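Local coordinates for alpha-amylase (Eisenia fetida, PDB 6M4K), which probably hydrolyses internal alpha-1,4-glucosidic linkages in starch-like polysaccharides of three or more glucose units, with calcium and chloride as cofactors, at residues W64-P69 with S76-E81. Numbering follows the deposited sequence.
Sequences WQRYQP and SRSGSE
Arg66 holds the Ser78 hydroxyl with both of its terminal nitrogens. NH1 of Arg66 lies 2.8 Å from OG of Ser78, and NH2 of Arg66 lies 3.0 Å from the same OG. The hydroxyl sits at the guanidinium edge, in its plane, and both N-H groups reach it, neither quite straight (151° and 140°). The Arg66 chain bends at chi3 (75°), which turns the guanidinium edge toward Ser78. CB of Arg77 packs over one guanidinium face, 3.9 Å from NH1 of Arg66. Arg66 and Ser78 are buried. Glu24 forms a salt bridge with Arg66 NH1, Pro49 O accepts from NH2, and Trp25 O also bonds the Ser78 hydroxyl. Both segments belong to the long loop between strand 44-47 and helix 81-93 of the GH13 TIM barrel. Here the end of a 3-10 segment meets the type I beta turn Ser76-Gly79. With an alanine at Arg66, Glu24 would probably lose its salt-bridge partner, and a gap is likely to open beside Ser78. The other side is looser and water-mediated. NE2 of Gln65 stays 3.8 Å from NH1 of Arg77, and both donate to one water, Gln65 weakly. Their stronger partners lie outside: Val56 N for Gln65 OE1, Thr372 OG1 for Arg77 NE.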
loop_
_atom_site.group_PDB
_atom_site.type_symbol
_atom_site.label_atom_id
_atom_site.label_comp_id
_atom_site.label_asym_id
_atom_site.label_seq_id
_atom_site.Cartn_x
_atom_site.Cartn_y
_atom_site.Cartn_z
ATOM N N TRP A 64 -2.455 15.144 -6.085
ATOM C CA TRP A 64 -1.926 15.577 -4.797
ATOM C C TRP A 64 -2.795 16.611 -4.094
ATOM O O TRP A 64 -2.540 16.913 -2.922
ATOM C CB TRP A 64 -0.465 16.009 -4.894
ATOM C CG TRP A 64 -0.095 16.910 -6.023
ATOM C CD1 TRP A 64 0.617 16.553 -7.135
ATOM C CD2 TRP A 64 -0.341 18.318 -6.136
ATOM N NE1 TRP A 64 0.820 17.645 -7.936
ATOM C CE2 TRP A 64 0.241 18.741 -7.355
ATOM C CE3 TRP A 64 -0.983 19.260 -5.329
ATOM C CZ2 TRP A 64 0.193 20.065 -7.787
ATOM C CZ3 TRP A 64 -1.041 20.589 -5.775
ATOM C CH2 TRP A 64 -0.444 20.968 -6.990
ATOM N N GLN A 65 -3.821 17.159 -4.757
ATOM C CA GLN A 65 -4.741 18.048 -4.055
ATOM C C GLN A 65 -5.394 17.345 -2.866
ATOM O O GLN A 65 -5.757 18.000 -1.882
ATOM C CB GLN A 65 -5.798 18.602 -5.022
ATOM C CG GLN A 65 -6.853 17.593 -5.387
ATOM C CD GLN A 65 -7.849 18.085 -6.429
ATOM O OE1 GLN A 65 -7.812 19.248 -6.859
ATOM N NE2 GLN A 65 -8.749 17.199 -6.836
ATOM N N ARG A 66 -5.519 16.013 -2.926
ATOM C CA ARG A 66 -6.172 15.275 -1.849
ATOM C C ARG A 66 -5.313 15.159 -0.602
ATOM O O ARG A 66 -5.842 14.772 0.448
ATOM C CB ARG A 66 -6.638 13.899 -2.330
ATOM C CG ARG A 66 -7.694 14.022 -3.414
ATOM C CD ARG A 66 -8.233 12.684 -3.835
ATOM N NE ARG A 66 -9.146 12.110 -2.840
ATOM C CZ ARG A 66 -10.010 11.150 -3.130
ATOM N NH1 ARG A 66 -10.079 10.685 -4.373
ATOM N NH2 ARG A 66 -10.831 10.662 -2.207
ATOM N N TYR A 67 -4.040 15.537 -0.670
ATOM C CA TYR A 67 -3.159 15.535 0.489
ATOM C C TYR A 67 -3.038 16.914 1.127
ATOM O O TYR A 67 -2.140 17.137 1.944
ATOM C CB TYR A 67 -1.813 14.889 0.126
ATOM C CG TYR A 67 -2.044 13.415 -0.127
ATOM C CD1 TYR A 67 -2.090 12.514 0.935
ATOM C CD2 TYR A 67 -2.304 12.931 -1.403
ATOM C CE1 TYR A 67 -2.367 11.169 0.729
ATOM C CE2 TYR A 67 -2.580 11.591 -1.623
ATOM C CZ TYR A 67 -2.606 10.716 -0.549
ATOM O OH TYR A 67 -2.896 9.392 -0.797
ATOM N N GLN A 68 -3.964 17.827 0.797
ATOM C CA GLN A 68 -4.065 19.157 1.397
ATOM C C GLN A 68 -5.454 19.313 2.000
ATOM O O GLN A 68 -6.376 19.838 1.351
ATOM C CB GLN A 68 -3.757 20.248 0.374
ATOM C CG GLN A 68 -2.298 20.228 -0.018
ATOM C CD GLN A 68 -1.892 21.416 -0.857
ATOM O OE1 GLN A 68 -2.251 22.559 -0.557
ATOM N NE2 GLN A 68 -1.144 21.156 -1.916
ATOM N N PRO A 69 -5.644 18.890 3.248
ATOM C CA PRO A 69 -6.958 19.016 3.882
ATOM C C PRO A 69 -7.415 20.463 3.991
ATOM O O PRO A 69 -6.626 21.377 4.261
ATOM C CB PRO A 69 -6.744 18.406 5.271
ATOM C CG PRO A 69 -5.611 17.458 5.076
ATOM C CD PRO A 69 -4.699 18.123 4.081
ATOM N N SER A 76 -15.524 14.542 -0.989
ATOM C CA SER A 76 -14.211 14.520 -1.620
ATOM C C SER A 76 -14.374 14.207 -3.102
ATOM O O SER A 76 -15.471 13.913 -3.591
ATOM C CB SER A 76 -13.326 13.437 -0.988
ATOM O OG SER A 76 -13.795 12.143 -1.345
ATOM N N ARG A 77 -13.248 14.194 -3.809
ATOM C CA ARG A 77 -13.279 13.824 -5.220
ATOM C C ARG A 77 -13.880 12.445 -5.437
ATOM O O ARG A 77 -14.522 12.198 -6.460
ATOM C CB ARG A 77 -11.870 13.870 -5.794
ATOM C CG ARG A 77 -11.839 13.625 -7.294
ATOM C CD ARG A 77 -10.451 13.715 -7.879
ATOM N NE ARG A 77 -10.543 13.691 -9.337
ATOM C CZ ARG A 77 -9.629 14.210 -10.152
ATOM N NH1 ARG A 77 -8.522 14.764 -9.682
ATOM N NH2 ARG A 77 -9.853 14.197 -11.468
ATOM N N SER A 78 -13.684 11.522 -4.498
ATOM C CA SER A 78 -14.232 10.183 -4.679
ATOM C C SER A 78 -15.736 10.090 -4.461
ATOM O O SER A 78 -16.329 9.074 -4.838
ATOM C CB SER A 78 -13.552 9.187 -3.743
ATOM O OG SER A 78 -12.236 8.876 -4.171
ATOM N N GLY A 79 -16.357 11.101 -3.862
ATOM C CA GLY A 79 -17.791 11.084 -3.690
ATOM C C GLY A 79 -18.244 11.731 -2.402
ATOM O O GLY A 79 -17.430 12.266 -1.640
ATOM N N SER A 80 -19.555 11.698 -2.178
ATOM C CA SER A 80 -20.182 12.377 -1.060
ATOM C C SER A 80 -20.085 11.533 0.208
ATOM O O SER A 80 -19.701 10.359 0.192
ATOM C CB SER A 80 -21.660 12.607 -1.363
ATOM O OG SER A 80 -22.298 11.351 -1.449
ATOM N N GLU A 81 -20.466 12.145 1.330
ATOM C CA GLU A 81 -20.572 11.393 2.574
ATOM C C GLU A 81 -21.530 10.215 2.426
ATOM O O GLU A 81 -21.249 9.112 2.906
ATOM C CB GLU A 81 -21.028 12.316 3.701
ATOM C CG GLU A 81 -21.258 11.570 5.002
ATOM C CD GLU A 81 -21.829 12.450 6.091
ATOM O OE1 GLU A 81 -21.326 13.578 6.287
ATOM O OE2 GLU A 81 -22.797 12.007 6.744
HETATM O O HOH W 1 -7.376 14.422 -6.974
#